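Local coordinates for DUF1573 domain-containing protein (Porphyromonas gingivalis, PDB 2QSV) that is of unknown function, its C-terminal part forming two immunoglobulin-like beta-sandwich domains, and may have cysteine-type peptidase activity, at residues H153-R158 / L162-D167; R51-Q56 / R61-S66. All blocks are in the same frame, centred on the assembly; numbering follows the deposited sequence.

Contact 1 (H153-R158 / L162-D167). With NA (sodium ion), chain C.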
loop_
_atom_site.group_PDB
_atom_site.type_symbol
_atom_site.label_atom_id
_atom_site.label_comp_id
_atom_site.label_asym_id
_atom_site.label_seq_id
_atom_site.Cartn_x
_atom_site.Cartn_y
_atom_site.Cartn_z
ATOM N N HIS A 153 13.068 3.371 -2.619
ATOM C CA HIS A 153 12.053 3.854 -3.523
ATOM C C HIS A 153 10.808 4.351 -2.795
ATOM O O HIS A 153 10.187 5.307 -3.225
ATOM C CB HIS A 153 11.660 2.772 -4.519
ATOM C CG HIS A 153 12.794 2.229 -5.296
ATOM N ND1 HIS A 153 13.642 3.035 -6.028
ATOM C CD2 HIS A 153 13.215 0.955 -5.488
ATOM C CE1 HIS A 153 14.519 2.276 -6.658
ATOM N NE2 HIS A 153 14.283 1.010 -6.345
ATOM N N SER A 154 10.410 3.679 -1.721
ATOM C CA SER A 154 9.288 4.190 -0.912
ATOM C C SER A 154 9.400 3.672 0.513
ATOM O O SER A 154 9.994 2.623 0.746
ATOM C CB SER A 154 7.917 3.789 -1.535
ATOM O OG SER A 154 7.801 2.386 -1.555
ATOM N N VAL A 155 8.836 4.420 1.459
ATOM C CA VAL A 155 8.815 4.037 2.848
ATOM C C VAL A 155 7.397 4.369 3.280
ATOM O O VAL A 155 7.026 5.534 3.325
ATOM C CB VAL A 155 9.857 4.800 3.741
ATOM C CG1 VAL A 155 9.631 4.454 5.201
ATOM C CG2 VAL A 155 11.365 4.439 3.355
ATOM N N THR A 156 6.591 3.345 3.543
ATOM C CA THR A 156 5.178 3.573 3.813
ATOM C C THR A 156 4.697 2.945 5.143
ATOM O O THR A 156 5.191 1.892 5.588
ATOM C CB THR A 156 4.275 3.181 2.604
ATOM O OG1 THR A 156 4.629 1.897 2.129
ATOM C CG2 THR A 156 4.396 4.199 1.404
ATOM N N THR A 157 3.777 3.649 5.790
ATOM C CA THR A 157 3.098 3.141 6.962
ATOM C C THR A 157 1.549 3.147 6.704
ATOM O O THR A 157 1.018 4.007 5.970
ATOM C CB THR A 157 3.503 3.932 8.249
ATOM O OG1 THR A 157 3.228 5.315 8.055
ATOM C CG2 THR A 157 5.035 3.782 8.564
ATOM N N ARG A 158 0.847 2.188 7.265
ATOM C CA ARG A 158 -0.620 2.162 7.140
ATOM C C ARG A 158 -1.298 2.632 8.456
ATOM O O ARG A 158 -2.358 3.230 8.435
ATOM C CB ARG A 158 -1.130 0.751 6.750
ATOM C CG ARG A 158 -0.566 0.163 5.431
ATOM C CD ARG A 158 -0.849 1.028 4.199
ATOM N NE ARG A 158 -0.501 0.351 2.929
ATOM C CZ ARG A 158 -0.126 0.956 1.789
ATOM N NH1 ARG A 158 -0.010 2.286 1.733
ATOM N NH2 ARG A 158 0.143 0.221 0.691
ATOM N N LEU A 162 1.574 5.938 13.410
ATOM C CA LEU A 162 2.980 5.625 13.071
ATOM C C LEU A 162 3.438 6.383 11.826
ATOM O O LEU A 162 2.785 6.300 10.780
ATOM C CB LEU A 162 3.142 4.123 12.825
ATOM C CG LEU A 162 4.521 3.572 12.360
ATOM C CD1 LEU A 162 5.662 3.765 13.360
ATOM C CD2 LEU A 162 4.402 2.101 12.028
ATOM N N THR A 163 4.549 7.112 11.944
ATOM C CA THR A 163 5.203 7.707 10.772
ATOM C C THR A 163 6.677 7.307 10.686
ATOM O O THR A 163 7.272 6.965 11.690
ATOM C CB THR A 163 5.108 9.250 10.737
ATOM O OG1 THR A 163 5.676 9.791 11.931
ATOM C CG2 THR A 163 3.646 9.705 10.596
ATOM N N ALA A 164 7.222 7.269 9.467
ATOM C CA ALA A 164 8.636 6.882 9.259
ATOM C C ALA A 164 9.160 7.560 8.019
ATOM O O ALA A 164 8.628 7.348 6.920
ATOM C CB ALA A 164 8.797 5.349 9.163
ATOM N N VAL A 165 10.217 8.377 8.201
ATOM C CA VAL A 165 10.828 9.142 7.121
ATOM C C VAL A 165 12.358 8.943 7.125
ATOM O O VAL A 165 12.991 9.187 8.130
ATOM C CB VAL A 165 10.536 10.642 7.276
ATOM C CG1 VAL A 165 10.968 11.410 5.965
ATOM C CG2 VAL A 165 9.048 10.870 7.579
ATOM N N PRO A 166 12.944 8.477 5.995
ATOM C CA PRO A 166 14.412 8.329 6.019
ATOM C C PRO A 166 15.104 9.698 5.780
ATOM O O PRO A 166 14.570 10.535 5.056
ATOM C CB PRO A 166 14.675 7.347 4.869
ATOM C CG PRO A 166 13.604 7.735 3.833
ATOM C CD PRO A 166 12.365 8.073 4.693
ATOM N N ASP A 167 16.275 9.919 6.386
ATOM C CA ASP A 167 17.006 11.199 6.155
ATOM C C ASP A 167 17.453 11.305 4.692
ATOM O O ASP A 167 17.386 12.365 4.114
ATOM C CB ASP A 167 18.205 11.312 7.064
ATOM C CG ASP A 167 17.843 11.756 8.456
ATOM O OD1 ASP A 167 16.661 12.111 8.672
ATOM O OD2 ASP A 167 18.759 11.769 9.334
HETATM NA NA NA C . 0.708 6.334 8.877
HETATM O O HOH W 1 8.245 8.224 4.215
HETATM O O HOH W 2 5.080 7.810 7.430
HETATM O O HOH W 3 -1.386 6.300 7.456
HETATM O O HOH W 4 0.925 8.336 9.428
HETATM O O HOH W 5 2.124 7.615 7.130
#
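Thr157 OG1 is held by a sodium ion and water: the metal lies 2.8 Å from it, and water 2 lies 3.2 Å away. Leu162 O binds the same sodium, also at 2.8 Å; the 2.9 Å between Thr157 OG1 and Leu162 O thus separates two ligands of one metal and is no hydrogen bond. With OG1 set between the backbone N and the carbonyl carbon (chi1 57°), the hydroxyl takes the metal while CG2 turns to the apolar side. There Thr157 CG2 sits 3.8 Å from Leu162 CG, the side chains crossing at about a right angle, and also meets Ala164 CB. Asn159 O, from the connecting turn, and waters 3, 4 and 5 complete the site. Val155 CG1 packs on Ala164 CB at 4.1 Å, and Val155 CG2 lies 4.0 Å from Pro166 CD. Strands 150-157 and 162-166 run antiparallel but belong to different sheets of an Ig-like sandwich, bonded to 195-204 and 176-183 respectively. Water 1 donates to both Val155 O and Ala164 O, and water 2 accepts from Ala164 N. The segments share no direct hydrogen bond, and neutral oxygen ligands with long protein bonds are consistent with a weakly held monovalent ion.

Contact 2 (R51-Q56 / R61-S66)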
loop_
_atom_site.group_PDB
_atom_site.type_symbol
_atom_site.label_atom_id
_atom_site.label_comp_id
_atom_site.label_asym_id
_atom_site.label_seq_id
_atom_site.Cartn_x
_atom_site.Cartn_y
_atom_site.Cartn_z
ATOM N N ARG A 51 -16.563 -1.931 -17.002
ATOM C CA ARG A 51 -16.560 -0.560 -16.448
ATOM C C ARG A 51 -17.914 0.112 -16.239
ATOM O O ARG A 51 -18.014 1.082 -15.488
ATOM C CB ARG A 51 -15.689 0.368 -17.295
ATOM C CG ARG A 51 -14.215 0.202 -17.024
ATOM C CD ARG A 51 -13.448 1.418 -17.424
ATOM N NE ARG A 51 -13.616 2.457 -16.421
ATOM C CZ ARG A 51 -12.811 3.499 -16.288
ATOM N NH1 ARG A 51 -11.766 3.636 -17.089
ATOM N NH2 ARG A 51 -13.054 4.401 -15.349
ATOM N N ALA A 52 -18.945 -0.366 -16.926
ATOM C CA ALA A 52 -20.277 0.246 -16.840
ATOM C C ALA A 52 -21.335 -0.837 -16.989
ATOM O O ALA A 52 -21.664 -1.253 -18.099
ATOM C CB ALA A 52 -20.455 1.360 -17.898
ATOM N N PHE A 53 -21.848 -1.301 -15.859
ATOM C CA PHE A 53 -22.748 -2.436 -15.850
ATOM C C PHE A 53 -24.017 -2.210 -15.031
ATOM O O PHE A 53 -24.064 -1.301 -14.190
ATOM C CB PHE A 53 -22.023 -3.671 -15.332
ATOM C CG PHE A 53 -21.312 -3.465 -14.031
ATOM C CD1 PHE A 53 -20.001 -2.974 -14.007
ATOM C CD2 PHE A 53 -21.934 -3.792 -12.825
ATOM C CE1 PHE A 53 -19.332 -2.802 -12.809
ATOM C CE2 PHE A 53 -21.267 -3.630 -11.612
ATOM C CZ PHE A 53 -19.957 -3.133 -11.607
ATOM N N ARG A 54 -25.038 -3.041 -15.282
ATOM C CA ARG A 54 -26.221 -3.147 -14.397
ATOM C C ARG A 54 -26.205 -4.340 -13.439
ATOM O O ARG A 54 -25.752 -5.435 -13.789
ATOM C CB ARG A 54 -27.500 -3.244 -15.214
ATOM C CG ARG A 54 -28.441 -2.077 -15.035
ATOM C CD ARG A 54 -28.586 -1.314 -16.347
ATOM N NE ARG A 54 -29.916 -0.703 -16.452
ATOM C CZ ARG A 54 -30.232 0.323 -17.247
ATOM N NH1 ARG A 54 -29.311 0.899 -18.032
ATOM N NH2 ARG A 54 -31.486 0.780 -17.253
ATOM N N LEU A 55 -26.760 -4.124 -12.246
ATOM C CA LEU A 55 -26.784 -5.126 -11.170
ATOM C C LEU A 55 -28.174 -5.323 -10.596
ATOM O O LEU A 55 -28.829 -4.357 -10.181
ATOM C CB LEU A 55 -25.924 -4.700 -9.986
ATOM C CG LEU A 55 -24.448 -5.020 -9.785
ATOM C CD1 LEU A 55 -24.083 -4.560 -8.361
ATOM C CD2 LEU A 55 -24.142 -6.503 -9.977
ATOM N N GLN A 56 -28.594 -6.583 -10.490
ATOM C CA GLN A 56 -29.960 -6.913 -10.075
ATOM C C GLN A 56 -30.218 -6.946 -8.548
ATOM O O GLN A 56 -31.082 -6.203 -8.039
ATOM C CB GLN A 56 -30.388 -8.243 -10.714
ATOM C CG GLN A 56 -29.732 -8.526 -12.102
ATOM C CD GLN A 56 -30.449 -7.819 -13.259
ATOM O OE1 GLN A 56 -31.612 -8.112 -13.563
ATOM N NE2 GLN A 56 -29.745 -6.895 -13.922
ATOM N N ARG A 61 -22.141 -9.727 -8.916
ATOM C CA ARG A 61 -21.065 -9.590 -9.939
ATOM C C ARG A 61 -19.574 -9.497 -9.501
ATOM O O ARG A 61 -19.280 -9.131 -8.357
ATOM C CB ARG A 61 -21.371 -8.415 -10.858
ATOM C CG ARG A 61 -20.221 -8.077 -11.749
ATOM C CD ARG A 61 -20.326 -6.701 -12.269
ATOM N NE ARG A 61 -20.448 -6.746 -13.716
ATOM C CZ ARG A 61 -21.598 -6.801 -14.388
ATOM N NH1 ARG A 61 -22.766 -6.827 -13.755
ATOM N NH2 ARG A 61 -21.576 -6.854 -15.715
ATOM N N GLU A 62 -18.652 -9.775 -10.436
ATOM C CA GLU A 62 -17.199 -9.742 -10.176
ATOM C C GLU A 62 -16.397 -8.829 -11.098
ATOM O O GLU A 62 -16.627 -8.793 -12.318
ATOM C CB GLU A 62 -16.601 -11.141 -10.283
ATOM C CG GLU A 62 -17.079 -12.100 -9.211
ATOM C CD GLU A 62 -16.495 -13.510 -9.351
ATOM O OE1 GLU A 62 -15.658 -13.747 -10.261
ATOM O OE2 GLU A 62 -16.871 -14.388 -8.540
ATOM N N LEU A 63 -15.434 -8.123 -10.510
ATOM C CA LEU A 63 -14.520 -7.290 -11.288
ATOM C C LEU A 63 -13.086 -7.828 -11.161
ATOM O O LEU A 63 -12.583 -8.045 -10.045
ATOM C CB LEU A 63 -14.613 -5.804 -10.872
ATOM C CG LEU A 63 -16.016 -5.196 -10.666
ATOM C CD1 LEU A 63 -15.953 -3.778 -10.111
ATOM C CD2 LEU A 63 -16.852 -5.247 -11.953
ATOM N N ASN A 64 -12.460 -8.063 -12.311
ATOM C CA ASN A 64 -11.074 -8.530 -12.365
ATOM C C ASN A 64 -10.167 -7.438 -12.903
ATOM O O ASN A 64 -10.207 -7.118 -14.083
ATOM C CB ASN A 64 -10.935 -9.813 -13.206
ATOM C CG ASN A 64 -11.853 -10.934 -12.717
ATOM O OD1 ASN A 64 -12.726 -11.394 -13.456
ATOM N ND2 ASN A 64 -11.688 -11.342 -11.466
ATOM N N LEU A 65 -9.372 -6.860 -12.012
ATOM C CA LEU A 65 -8.435 -5.815 -12.377
ATOM C C LEU A 65 -7.120 -6.475 -12.780
ATOM O O LEU A 65 -6.458 -7.119 -11.958
ATOM C CB LEU A 65 -8.223 -4.864 -11.195
ATOM C CG LEU A 65 -9.331 -3.931 -10.694
ATOM C CD1 LEU A 65 -10.632 -4.642 -10.286
ATOM C CD2 LEU A 65 -8.772 -3.165 -9.507
ATOM N N SER A 66 -6.769 -6.321 -14.050
ATOM C CA SER A 66 -5.492 -6.782 -14.582
ATOM C C SER A 66 -4.405 -5.749 -14.391
ATOM O O SER A 66 -4.617 -4.560 -14.640
ATOM C CB SER A 66 -5.598 -7.048 -16.083
ATOM O OG SER A 66 -6.429 -8.163 -16.318
#
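Arg61 leans across Phe53, and its chain can be traced outward from CB, which rests 3.5 Å from Leu55 CD2. CG leaves anti to the backbone N, carrying the chain toward the aromatic ring. Arg61 CD then lies over one face of Phe53 in a CH-pi contact, 3.5 Å from the ring centroid and near its normal. Past CD the chain bends (chi3 -117°), laying NE and CZ over the root of the ring, Arg61 CZ being 3.4 Å from Phe53 CG. The guanidinium and ring planes are only 20° apart, and Phe53 CB sits beneath the centre of the guanidinium. Strand 52-55 is at the edge of one sheet, paired with 35-41, whereas 61-67 pairs with 22-29 in the other; the contact thus spans the two layers of an immunoglobulin-like sandwich, the first domain of this chain. Phe53 also reaches Val27 on that opposite sheet, and Phe53 CE1 meets Leu63 CD2 at 3.6 Å. Arg61 NH1 makes a weak, bent bond to Arg54 O, 3.3 Å long with an N-H...O angle of 125°. Arg61 NH2 lies 3.2 Å from Phe53 CB and hydrogen-bonds to a residue flanking the segments, while Arg61 NE forms a salt bridge with Asp50 OD2.

Overall arrangement
Contact 2 belongs to the first Ig-like domain and contact 1 to the second, their centres 34 Å apart on opposite sides of the chain's centre. Nearest atoms stay about 14 Å apart, so the two do not touch. The domains share one topology, and both contacts join the facing sheets of a sandwich, one through metal and solvent, the other through direct side-chain packing. Contact 1 joins the fourth and fifth strands of its domain, contact 2 the sixth and seventh of its own. Only contact 1 holds ligands of the sodium. It also lies near the domain interface, where Arg158 forms a salt bridge with Asp79 and the Ser154 hydroxyl hydrogen-bonds to the backbone N of Met77.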